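Probable manganase-dependent inorganic pyrophosphatase (Clostridium perfringens, PDB 3L2B) probably hydrolyses inorganic pyrophosphate to phosphate, under the control of a CBS and DRTGG regulatory region that binds the activator diadenosine tetraphosphate. Local coordinates at residues A134-E138 with L139-L143; E112-K115 with E116-E120. One frame throughout, in Å; residues are numbered along the deposited sequence.

Interaction 1: residues A134-E138 with L139-L143; sequences AELIE and LKVSL
A Schellman motif ends helix 130-138 here, and its pair of bonds runs from the amides of Lys140 and Val141 back to carbonyls of the last helical turn. Ahead of that pair, Leu139 N still makes the ordinary helical bond to Glu135 O, at 2.9 Å, and leans weakly on Leu136 O as well. Lys140, with its positive phi of 56°, is where the chain leaves the helix: its N reaches Ile137 O at 2.9 Å, coming from well above the carbonyl plane rather than along a lone pair. Val141 N then turns back to Leu136 O, a bond that is nearly straight (171°) but weak because it is long, 3.4 Å. The isopropyl group of Val141 packs against the same oxygen, and both methyls rest on it from the same side, CG2 at 3.3 Å and CG1 at 3.5 Å. In the fold this is the helix-to-strand turn of the DRTGG domain, leading into strand 143-146 of the mixed five-stranded sheet, and Leu136 and Ile137 both pack on Leu144 of that strand. On the outer side Glu135 and Leu139 cross at a slant. The Glu135 chain bends at chi2 (65°), which swings the carboxylate over the leucine and puts OE2 3.7 Å from Leu139 CG, an approach of charge to hydrocarbon with no bond in it. Deeper in, Leu136 CB meets Val141 CG2 at 4.3 Å. Beyond the turn, Ser142 OG is hydrogen-bonded to the backbone oxygens of Gly121 and Asp122.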
loop_
_atom_site.group_PDB
_atom_site.type_symbol
_atom_site.label_atom_id
_atom_site.label_comp_id
_atom_site.label_asym_id
_atom_site.label_seq_id
_atom_site.Cartn_x
_atom_site.Cartn_y
_atom_site.Cartn_z
ATOM N N ALA A 134 29.810 -3.698 6.202
ATOM C CA ALA A 134 30.970 -4.206 5.446
ATOM C C ALA A 134 30.774 -5.623 4.929
ATOM O O ALA A 134 31.264 -5.975 3.875
ATOM C CB ALA A 134 32.271 -4.125 6.283
ATOM N N GLU A 135 30.054 -6.458 5.651
ATOM C CA GLU A 135 29.792 -7.797 5.111
ATOM C C GLU A 135 28.829 -7.680 3.931
ATOM O O GLU A 135 28.936 -8.417 2.956
ATOM C CB GLU A 135 29.242 -8.729 6.197
ATOM C CG GLU A 135 28.780 -10.120 5.698
ATOM C CD GLU A 135 29.907 -11.016 5.124
ATOM O OE1 GLU A 135 31.115 -10.672 5.283
ATOM O OE2 GLU A 135 29.562 -12.078 4.521
ATOM N N LEU A 136 27.911 -6.717 4.006
ATOM C CA LEU A 136 26.901 -6.542 2.959
ATOM C C LEU A 136 27.616 -6.141 1.674
ATOM O O LEU A 136 27.295 -6.626 0.576
ATOM C CB LEU A 136 25.814 -5.518 3.368
ATOM C CG LEU A 136 24.811 -5.953 4.484
ATOM C CD1 LEU A 136 23.870 -4.825 4.906
ATOM C CD2 LEU A 136 23.995 -7.183 4.068
ATOM N N ILE A 137 28.619 -5.281 1.831
ATOM C CA ILE A 137 29.410 -4.802 0.715
ATOM C C ILE A 137 30.219 -5.954 0.119
ATOM O O ILE A 137 30.260 -6.108 -1.092
ATOM C CB ILE A 137 30.305 -3.603 1.116
ATOM C CG1 ILE A 137 29.430 -2.361 1.304
ATOM C CG2 ILE A 137 31.395 -3.355 0.067
ATOM C CD1 ILE A 137 30.044 -1.336 2.198
ATOM N N GLU A 138 30.819 -6.783 0.982
ATOM C CA GLU A 138 31.574 -7.977 0.536
ATOM C C GLU A 138 30.681 -8.969 -0.210
ATOM O O GLU A 138 31.144 -9.714 -1.070
ATOM C CB GLU A 138 32.280 -8.696 1.709
ATOM C CG GLU A 138 32.705 -10.135 1.390
ATOM C CD GLU A 138 33.768 -10.717 2.352
ATOM O OE1 GLU A 138 33.383 -11.357 3.381
ATOM O OE2 GLU A 138 34.989 -10.544 2.066
ATOM N N LEU A 139 29.400 -8.996 0.130
ATOM C CA LEU A 139 28.468 -9.923 -0.522
ATOM C C LEU A 139 27.967 -9.334 -1.839
ATOM O O LEU A 139 27.122 -9.912 -2.521
ATOM C CB LEU A 139 27.283 -10.272 0.399
ATOM C CG LEU A 139 27.536 -11.326 1.482
ATOM C CD1 LEU A 139 26.375 -11.356 2.507
ATOM C CD2 LEU A 139 27.715 -12.678 0.845
ATOM N N LYS A 140 28.500 -8.164 -2.178
ATOM C CA LYS A 140 28.184 -7.474 -3.438
ATOM C C LYS A 140 26.701 -7.221 -3.628
ATOM O O LYS A 140 26.128 -7.468 -4.672
ATOM C CB LYS A 140 28.776 -8.227 -4.627
ATOM C CG LYS A 140 30.332 -8.388 -4.538
ATOM C CD LYS A 140 30.841 -9.316 -5.625
ATOM C CE LYS A 140 32.372 -9.283 -5.759
ATOM N NZ LYS A 140 33.032 -10.066 -4.687
ATOM N N VAL A 141 26.081 -6.721 -2.577
ATOM C CA VAL A 141 24.725 -6.196 -2.696
ATOM C C VAL A 141 24.758 -5.071 -3.747
ATOM O O VAL A 141 25.761 -4.374 -3.906
ATOM C CB VAL A 141 24.180 -5.681 -1.367
ATOM C CG1 VAL A 141 23.946 -6.855 -0.368
ATOM C CG2 VAL A 141 25.101 -4.636 -0.789
ATOM N N SER A 142 23.681 -4.950 -4.497
ATOM C CA SER A 142 23.604 -3.916 -5.501
ATOM C C SER A 142 23.268 -2.588 -4.824
ATOM O O SER A 142 23.599 -1.524 -5.327
ATOM C CB SER A 142 22.557 -4.253 -6.563
ATOM O OG SER A 142 21.258 -4.281 -6.002
ATOM N N LEU A 143 22.629 -2.659 -3.666
ATOM C CA LEU A 143 22.234 -1.437 -2.938
ATOM C C LEU A 143 22.192 -1.653 -1.455
ATOM O O LEU A 143 21.462 -2.520 -0.956
ATOM C CB LEU A 143 20.896 -0.896 -3.419
ATOM C CG LEU A 143 20.349 0.368 -2.744
ATOM C CD1 LEU A 143 21.358 1.522 -2.851
ATOM C CD2 LEU A 143 18.992 0.760 -3.338
#

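Interaction 2: residues E112-K115 with E116-E120; sequences ESLK and EFISE
Ile118 folds back over the carbonyl of Leu114, and its side chain can be followed outward from there. CB sits 3.4 Å from Leu114 O, and CG1 is a little farther from the same oxygen. The other branch, CG2, lies anti to the backbone N and turns toward Val141 in the loop after helix 130-138. CD1, at the tip, touches CD2 of Leu114 at 3.9 Å. With CG1 anti to the carbonyl carbon (chi1 -63°) and the chain extended beyond it, the isoleucine runs alongside the leucine and points the same way. Leu114 O is gripped from two directions: Ile118 N approaches nearly head-on to the C=O bond at 3.0 Å, while Phe117 N, at 3.2 Å, stands above the carbonyl plane. These bonds close a helix-like turn in the connection between strands 104-106 and 123-126 of the DRTGG domain, and both apolar side chains pack on Leu136 of helix 130-138. Phe117 heads elsewhere and packs on Met109. Lys115, an exposed residue, starts from the cramped rotamer with CG between backbone N and carbonyl carbon (chi1 54°), then bends at its last two torsions, curling round until NZ bonds to Glu112 O at 3.0 Å. That ammonium also faces Glu135 as a long, weak ion pair. The position of the Glu116 chain beside Ser113 is doubtful. Past the turn, Ser119 N is held by the carboxylate oxygen OD2 of Asp122, just before strand 123-126 begins.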
loop_
_atom_site.group_PDB
_atom_site.type_symbol
_atom_site.label_atom_id
_atom_site.label_comp_id
_atom_site.label_asym_id
_atom_site.label_seq_id
_atom_site.Cartn_x
_atom_site.Cartn_y
_atom_site.Cartn_z
ATOM N N GLU A 112 27.917 -12.867 10.346
ATOM C CA GLU A 112 28.344 -14.157 9.777
ATOM C C GLU A 112 27.185 -14.878 9.106
ATOM O O GLU A 112 27.372 -15.687 8.212
ATOM C CB GLU A 112 28.957 -15.078 10.861
ATOM C CG GLU A 112 29.814 -14.362 11.933
ATOM C CD GLU A 112 28.962 -13.697 13.036
ATOM O OE1 GLU A 112 28.287 -14.432 13.805
ATOM O OE2 GLU A 112 28.962 -12.437 13.117
ATOM N N SER A 113 25.983 -14.567 9.563
ATOM C CA SER A 113 24.753 -15.223 9.093
ATOM C C SER A 113 24.163 -14.544 7.868
ATOM O O SER A 113 23.296 -15.103 7.194
ATOM C CB SER A 113 23.699 -15.237 10.205
ATOM O OG SER A 113 24.255 -15.750 11.406
ATOM N N LEU A 114 24.635 -13.335 7.584
ATOM C CA LEU A 114 24.061 -12.542 6.479
ATOM C C LEU A 114 24.116 -13.292 5.174
ATOM O O LEU A 114 23.201 -13.212 4.377
ATOM C CB LEU A 114 24.772 -11.196 6.316
ATOM C CG LEU A 114 24.547 -10.229 7.473
ATOM C CD1 LEU A 114 25.547 -9.089 7.364
ATOM C CD2 LEU A 114 23.092 -9.730 7.485
ATOM N N LYS A 115 25.178 -14.065 4.982
ATOM C CA LYS A 115 25.404 -14.759 3.696
ATOM C C LYS A 115 24.362 -15.813 3.298
ATOM O O LYS A 115 24.320 -16.246 2.145
ATOM C CB LYS A 115 26.824 -15.347 3.603
ATOM C CG LYS A 115 27.251 -16.266 4.724
ATOM C CD LYS A 115 28.673 -16.776 4.511
ATOM C CE LYS A 115 29.725 -15.744 4.909
ATOM N NZ LYS A 115 29.782 -15.513 6.390
ATOM N N GLU A 116 23.504 -16.207 4.229
ATOM C CA GLU A 116 22.480 -17.249 3.925
ATOM C C GLU A 116 21.142 -16.695 3.458
ATOM O O GLU A 116 20.320 -17.415 2.900
ATOM C CB GLU A 116 22.261 -18.175 5.114
ATOM C CG GLU A 116 21.947 -17.511 6.428
ATOM C CD GLU A 116 22.106 -18.469 7.589
ATOM O OE1 GLU A 116 23.074 -18.309 8.385
ATOM O OE2 GLU A 116 21.265 -19.402 7.675
ATOM N N PHE A 117 20.933 -15.410 3.691
ATOM C CA PHE A 117 19.708 -14.739 3.253
ATOM C C PHE A 117 19.974 -13.704 2.162
ATOM O O PHE A 117 19.084 -13.316 1.409
ATOM C CB PHE A 117 19.028 -14.054 4.453
ATOM C CG PHE A 117 18.601 -15.015 5.547
ATOM C CD1 PHE A 117 17.546 -15.900 5.346
ATOM C CD2 PHE A 117 19.240 -15.020 6.771
ATOM C CE1 PHE A 117 17.152 -16.796 6.357
ATOM C CE2 PHE A 117 18.841 -15.905 7.783
ATOM C CZ PHE A 117 17.805 -16.786 7.567
ATOM N N ILE A 118 21.213 -13.256 2.088
ATOM C CA ILE A 118 21.557 -12.112 1.273
ATOM C C ILE A 118 22.582 -12.511 0.235
ATOM O O ILE A 118 23.558 -13.179 0.515
ATOM C CB ILE A 118 22.040 -10.931 2.145
ATOM C CG1 ILE A 118 20.898 -10.468 3.058
ATOM C CG2 ILE A 118 22.544 -9.768 1.258
ATOM C CD1 ILE A 118 21.274 -9.419 4.086
ATOM N N SER A 119 22.333 -12.048 -0.966
ATOM C CA SER A 119 22.940 -12.597 -2.159
ATOM C C SER A 119 23.365 -11.453 -3.108
ATOM O O SER A 119 22.710 -10.394 -3.169
ATOM C CB SER A 119 21.869 -13.478 -2.811
ATOM O OG SER A 119 22.423 -14.450 -3.644
ATOM N N GLU A 120 24.461 -11.661 -3.831
ATOM C CA GLU A 120 24.931 -10.655 -4.820
ATOM C C GLU A 120 23.757 -10.056 -5.589
ATOM O O GLU A 120 22.968 -10.762 -6.197
ATOM C CB GLU A 120 25.997 -11.241 -5.792
ATOM C CG GLU A 120 26.276 -10.353 -7.055
ATOM C CD GLU A 120 27.654 -10.561 -7.693
ATOM O OE1 GLU A 120 28.417 -11.435 -7.249
ATOM O OE2 GLU A 120 27.985 -9.824 -8.645
#

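How the interactions relate
Interaction 2 comes first along the chain and interaction 1 follows after strand 123-126; their centres lie 9 Å apart in the same DRTGG domain. Both are local turns in which backbone amides bond back to carbonyls, but interaction 1 ends a regular helix whereas interaction 2 is an irregular helical turn within a loop. Their buried sides meet: Ile118 CD1 touches Leu136 CD2 at 3.5 Å, and Ile118 CG2 lies 3.6 Å from Val141 CG1. At the surface the chemistry changes: Glu135 OE2 lies against Lys115 CE and makes only a long, weak ion pair with its NZ, and the Lys140 chain lies beside the Glu120 carboxylate.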